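Solute Binding Protein, BlMnBP1 in complex with mannotriose (Bifidobacterium, PDB 6FUV) probably captures manno-oligosaccharides such as beta-mannotriose outside the cell and delivers them to an ABC transporter for growth on beta-mannan. Local coordinates at residues I148-A160 with Y286-Y298. Sequence-based numbering, arbitrary orientation.
Sequences INELPKTPEEFQA and YMPFPITVDGKQY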
loop_
_atom_site.group_PDB
_atom_site.type_symbol
_atom_site.label_atom_id
_atom_site.label_comp_id
_atom_site.label_asym_id
_atom_site.label_seq_id
_atom_site.Cartn_x
_atom_site.Cartn_y
_atom_site.Cartn_z
ATOM N N ILE A 148 -6.287 -2.126 -28.165
ATOM C CA ILE A 148 -5.448 -1.208 -27.404
ATOM C C ILE A 148 -4.009 -1.697 -27.508
ATOM O O ILE A 148 -3.666 -2.735 -26.955
ATOM C CB ILE A 148 -5.905 -1.121 -25.944
ATOM C CG1 ILE A 148 -7.388 -0.714 -25.899
ATOM C CG2 ILE A 148 -5.033 -0.142 -25.223
ATOM C CD1 ILE A 148 -8.106 -1.135 -24.683
ATOM N N ASN A 149 -3.167 -0.954 -28.214
ATOM C CA ASN A 149 -1.763 -1.309 -28.373
ATOM C C ASN A 149 -0.791 -0.345 -27.699
ATOM O O ASN A 149 0.412 -0.537 -27.813
ATOM C CB ASN A 149 -1.437 -1.430 -29.873
ATOM C CG ASN A 149 -2.173 -0.396 -30.724
ATOM O OD1 ASN A 149 -2.302 0.772 -30.340
ATOM N ND2 ASN A 149 -2.767 -0.861 -31.834
ATOM N N GLU A 150 -1.269 0.700 -27.042
ATOM C CA GLU A 150 -0.454 1.483 -26.134
ATOM C C GLU A 150 -1.281 1.788 -24.902
ATOM O O GLU A 150 -2.512 1.878 -24.972
ATOM C CB GLU A 150 0.039 2.745 -26.809
ATOM C CG GLU A 150 -0.996 3.455 -27.606
ATOM C CD GLU A 150 -0.465 4.663 -28.336
ATOM O OE1 GLU A 150 0.716 4.994 -28.101
ATOM O OE2 GLU A 150 -1.244 5.263 -29.118
ATOM N N LEU A 151 -0.584 1.949 -23.781
ATOM C CA LEU A 151 -1.218 2.104 -22.486
ATOM C C LEU A 151 -1.812 3.505 -22.339
ATOM O O LEU A 151 -1.144 4.497 -22.635
ATOM C CB LEU A 151 -0.214 1.854 -21.358
ATOM C CG LEU A 151 0.468 0.507 -21.394
ATOM C CD1 LEU A 151 1.622 0.396 -20.432
ATOM C CD2 LEU A 151 -0.553 -0.597 -21.099
ATOM N N PRO A 152 -3.049 3.621 -21.841
ATOM C CA PRO A 152 -3.566 4.954 -21.491
ATOM C C PRO A 152 -2.687 5.611 -20.440
ATOM O O PRO A 152 -2.173 4.955 -19.537
ATOM C CB PRO A 152 -4.973 4.658 -20.963
ATOM C CG PRO A 152 -4.867 3.214 -20.449
ATOM C CD PRO A 152 -3.925 2.536 -21.344
ATOM N N LYS A 153 -2.476 6.914 -20.604
ATOM C CA LYS A 153 -1.694 7.715 -19.686
ATOM C C LYS A 153 -2.468 8.874 -19.090
ATOM O O LYS A 153 -1.930 9.552 -18.228
ATOM C CB LYS A 153 -0.440 8.251 -20.405
ATOM C CG LYS A 153 0.569 7.164 -20.776
ATOM C CD LYS A 153 1.850 7.714 -21.325
ATOM C CE LYS A 153 2.860 6.592 -21.583
ATOM N NZ LYS A 153 2.151 5.401 -22.135
ATOM N N THR A 154 -3.698 9.124 -19.505
ATOM C CA THR A 154 -4.550 10.178 -18.971
ATOM C C THR A 154 -5.886 9.569 -18.593
ATOM O O THR A 154 -6.198 8.439 -18.988
ATOM C CB THR A 154 -4.772 11.296 -20.002
ATOM O OG1 THR A 154 -5.534 10.761 -21.087
ATOM C CG2 THR A 154 -3.448 11.878 -20.510
ATOM N N PRO A 155 -6.726 10.301 -17.840
ATOM C CA PRO A 155 -8.060 9.758 -17.524
ATOM C C PRO A 155 -8.958 9.542 -18.738
ATOM O O PRO A 155 -9.683 8.542 -18.795
ATOM C CB PRO A 155 -8.639 10.810 -16.575
ATOM C CG PRO A 155 -7.452 11.495 -15.945
ATOM C CD PRO A 155 -6.416 11.526 -17.065
ATOM N N GLU A 156 -8.924 10.448 -19.715
ATOM C CA GLU A 156 -9.732 10.277 -20.912
ATOM C C GLU A 156 -9.273 9.072 -21.716
ATOM O O GLU A 156 -10.113 8.325 -22.232
ATOM C CB GLU A 156 -9.668 11.528 -21.776
ATOM C CG GLU A 156 -10.315 12.757 -21.202
ATOM C CD GLU A 156 -9.365 13.623 -20.343
ATOM O OE1 GLU A 156 -8.330 13.113 -19.875
ATOM O OE2 GLU A 156 -9.648 14.842 -20.166
ATOM N N GLU A 157 -7.951 8.886 -21.852
ATOM C CA GLU A 157 -7.425 7.714 -22.551
ATOM C C GLU A 157 -7.793 6.445 -21.798
ATOM O O GLU A 157 -8.071 5.406 -22.393
ATOM C CB GLU A 157 -5.907 7.833 -22.687
ATOM C CG GLU A 157 -5.400 8.821 -23.745
ATOM C CD GLU A 157 -4.001 9.287 -23.511
ATOM O OE1 GLU A 157 -3.189 8.550 -22.900
ATOM O OE2 GLU A 157 -3.703 10.466 -23.860
ATOM N N PHE A 158 -7.820 6.514 -20.481
ATOM C CA PHE A 158 -8.205 5.343 -19.706
ATOM C C PHE A 158 -9.658 4.989 -19.955
ATOM O O PHE A 158 -9.993 3.819 -20.114
ATOM C CB PHE A 158 -7.970 5.586 -18.214
ATOM C CG PHE A 158 -8.164 4.367 -17.368
ATOM C CD1 PHE A 158 -7.313 3.279 -17.490
ATOM C CD2 PHE A 158 -9.217 4.270 -16.480
ATOM C CE1 PHE A 158 -7.489 2.129 -16.722
ATOM C CE2 PHE A 158 -9.380 3.089 -15.721
ATOM C CZ PHE A 158 -8.504 2.070 -15.837
ATOM N N GLN A 159 -10.550 5.982 -19.957
ATOM C CA GLN A 159 -11.963 5.657 -20.146
ATOM C C GLN A 159 -12.192 5.145 -21.560
ATOM O O GLN A 159 -12.927 4.168 -21.763
ATOM C CB GLN A 159 -12.861 6.860 -19.849
ATOM C CG GLN A 159 -12.847 7.348 -18.407
ATOM C CD GLN A 159 -13.466 6.365 -17.423
ATOM O OE1 GLN A 159 -14.489 5.800 -17.667
ATOM N NE2 GLN A 159 -12.849 6.208 -16.293
ATOM N N ALA A 160 -11.522 5.759 -22.548
ATOM C CA ALA A 160 -11.597 5.235 -23.910
ATOM C C ALA A 160 -11.121 3.788 -23.956
ATOM O O ALA A 160 -11.727 2.965 -24.629
ATOM C CB ALA A 160 -10.792 6.112 -24.873
ATOM N N TYR A 286 1.405 -4.605 -15.369
ATOM C CA TYR A 286 1.277 -3.506 -14.423
ATOM C C TYR A 286 1.592 -2.212 -15.138
ATOM O O TYR A 286 2.665 -2.079 -15.688
ATOM C CB TYR A 286 2.235 -3.743 -13.257
ATOM C CG TYR A 286 2.166 -2.724 -12.143
ATOM C CD1 TYR A 286 0.988 -2.441 -11.514
ATOM C CD2 TYR A 286 3.298 -2.060 -11.731
ATOM C CE1 TYR A 286 0.942 -1.531 -10.488
ATOM C CE2 TYR A 286 3.273 -1.140 -10.746
ATOM C CZ TYR A 286 2.099 -0.883 -10.103
ATOM O OH TYR A 286 2.079 0.063 -9.119
ATOM N N MET A 287 0.653 -1.283 -15.127
ATOM C CA MET A 287 0.832 0.015 -15.742
ATOM C C MET A 287 0.741 1.165 -14.746
ATOM O O MET A 287 0.079 1.073 -13.703
ATOM C CB MET A 287 -0.195 0.260 -16.856
ATOM C CG MET A 287 -1.576 0.022 -16.529
ATOM S SD MET A 287 -2.719 0.572 -17.837
ATOM C CE MET A 287 -2.760 2.247 -17.389
ATOM N N PRO A 288 1.378 2.282 -15.090
ATOM C CA PRO A 288 1.218 3.493 -14.279
ATOM C C PRO A 288 -0.236 3.921 -14.271
ATOM O O PRO A 288 -0.976 3.688 -15.220
ATOM C CB PRO A 288 2.100 4.513 -14.989
ATOM C CG PRO A 288 3.156 3.639 -15.609
ATOM C CD PRO A 288 2.417 2.455 -16.111
ATOM N N PHE A 289 -0.661 4.467 -13.149
ATOM C CA PHE A 289 -1.987 5.014 -13.092
ATOM C C PHE A 289 -2.065 6.092 -14.170
ATOM O O PHE A 289 -1.129 6.892 -14.323
ATOM C CB PHE A 289 -2.300 5.546 -11.682
ATOM C CG PHE A 289 -3.707 6.082 -11.550
ATOM C CD1 PHE A 289 -4.743 5.267 -11.205
ATOM C CD2 PHE A 289 -3.985 7.371 -11.766
ATOM C CE1 PHE A 289 -5.984 5.720 -11.103
ATOM C CE2 PHE A 289 -5.285 7.819 -11.697
ATOM C CZ PHE A 289 -6.245 6.991 -11.354
ATOM N N PRO A 290 -3.150 6.143 -14.938
ATOM C CA PRO A 290 -3.172 7.028 -16.113
ATOM C C PRO A 290 -3.409 8.502 -15.793
ATOM O O PRO A 290 -4.469 9.152 -16.114
ATOM C CB PRO A 290 -4.302 6.422 -16.929
ATOM C CG PRO A 290 -5.254 5.940 -15.913
ATOM C CD PRO A 290 -4.453 5.486 -14.729
ATOM N N ILE A 291 -2.398 9.115 -15.176
ATOM C CA ILE A 291 -2.353 10.567 -15.063
ATOM C C ILE A 291 -1.013 11.011 -15.611
ATOM O O ILE A 291 0.012 10.385 -15.331
ATOM C CB ILE A 291 -2.539 11.061 -13.615
ATOM C CG1 ILE A 291 -4.002 10.978 -13.188
ATOM C CG2 ILE A 291 -2.055 12.446 -13.467
ATOM C CD1 ILE A 291 -4.313 11.712 -11.816
ATOM N N THR A 292 -1.007 12.131 -16.336
ATOM C CA THR A 292 0.202 12.765 -16.851
ATOM C C THR A 292 0.245 14.211 -16.399
ATOM O O THR A 292 -0.755 14.922 -16.467
ATOM C CB THR A 292 0.283 12.654 -18.391
ATOM O OG1 THR A 292 0.391 11.268 -18.757
ATOM C CG2 THR A 292 1.466 13.374 -18.943
ATOM N N VAL A 293 1.386 14.607 -15.872
ATOM C CA VAL A 293 1.626 15.973 -15.434
ATOM C C VAL A 293 2.727 16.608 -16.302
ATOM O O VAL A 293 3.902 16.252 -16.191
ATOM C CB VAL A 293 1.993 16.015 -13.938
ATOM C CG1 VAL A 293 2.221 17.437 -13.491
ATOM C CG2 VAL A 293 0.913 15.375 -13.066
ATOM N N ASP A 294 2.352 17.574 -17.134
ATOM C CA ASP A 294 3.259 18.276 -18.031
ATOM C C ASP A 294 4.122 17.299 -18.795
ATOM O O ASP A 294 5.359 17.358 -18.748
ATOM C CB ASP A 294 4.131 19.272 -17.266
ATOM C CG ASP A 294 3.337 20.349 -16.592
ATOM O OD1 ASP A 294 2.344 20.826 -17.172
ATOM O OD2 ASP A 294 3.675 20.716 -15.455
ATOM N N GLY A 295 3.458 16.388 -19.498
ATOM C CA GLY A 295 4.162 15.411 -20.305
ATOM C C GLY A 295 4.853 14.276 -19.591
ATOM O O GLY A 295 5.438 13.425 -20.278
ATOM N N LYS A 296 4.771 14.203 -18.260
ATOM C CA LYS A 296 5.474 13.186 -17.489
ATOM C C LYS A 296 4.551 12.435 -16.545
ATOM O O LYS A 296 3.523 12.930 -16.116
ATOM C CB LYS A 296 6.598 13.802 -16.703
ATOM C CG LYS A 296 7.868 14.088 -17.539
ATOM C CD LYS A 296 8.951 14.755 -16.710
ATOM C CE LYS A 296 9.502 13.808 -15.608
ATOM N NZ LYS A 296 10.213 12.605 -16.158
ATOM N N GLN A 297 4.924 11.210 -16.255
ATOM C CA GLN A 297 4.209 10.355 -15.327
ATOM C C GLN A 297 5.053 10.092 -14.103
ATOM O O GLN A 297 6.280 9.992 -14.196
ATOM C CB GLN A 297 3.821 9.021 -15.954
ATOM C CG GLN A 297 2.686 9.152 -16.924
ATOM C CD GLN A 297 2.075 7.862 -17.252
ATOM O OE1 GLN A 297 0.910 7.643 -16.978
ATOM N NE2 GLN A 297 2.847 6.978 -17.837
ATOM N N TYR A 298 4.377 10.008 -12.951
ATOM C CA TYR A 298 5.031 9.933 -11.656
ATOM C C TYR A 298 4.349 8.854 -10.850
ATOM O O TYR A 298 3.183 8.559 -11.061
ATOM C CB TYR A 298 4.961 11.274 -10.886
ATOM C CG TYR A 298 5.556 12.455 -11.563
ATOM C CD1 TYR A 298 4.874 13.130 -12.555
ATOM C CD2 TYR A 298 6.821 12.918 -11.204
ATOM C CE1 TYR A 298 5.444 14.235 -13.195
ATOM C CE2 TYR A 298 7.380 13.978 -11.816
ATOM C CZ TYR A 298 6.697 14.652 -12.801
ATOM O OH TYR A 298 7.322 15.689 -13.388
HETATM O O HOH W 1 -0.320 5.063 -17.439
#
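The capped start of helix 155-168 meets the loop that leaves edge strand 284-288 in one lobe of this periplasmic-binding-protein fold, with the backbone of Lys153 running past Pro290 and Thr292. Pro290, centre of an inverse gamma turn, suits the spot because its compact ring fits between backbone and aromatic: CG rests 3.6 Å from Phe158 CB and obliquely against the ring, while CB lies 3.7 Å from Pro152 O. Phe158 reaches it with CG anti to its backbone N (chi1 -172°), and helix 223-236 touches the same side chain through Thr230. Beside the turn, Thr292 OG1 donates to Lys153 O at 2.9 Å, coming from above the carbonyl plane. Thr154 N-caps the helix, OG1 accepting from Glu157 N; Glu157 OE1 in turn accepts from Lys153 N at 2.9 Å, so the two bonds hold the turn before the helix. Toward the strand, flexible Met287 bends at chi3 (-82°) to lay CE 3.8 Å from Pro152 CG, crossing that ring at about a right angle, and Leu151 CD1 packs 4.0 Å from Met287 CB. A water lies within hydrogen-bonding distance of Pro152 O and Pro288 O and links the two segments. Gln297 crosses the aliphatic part of Lys153, and an alanine here would probably leave the CG and CD methylenes of Lys153 without their cover and let that chain swing more freely.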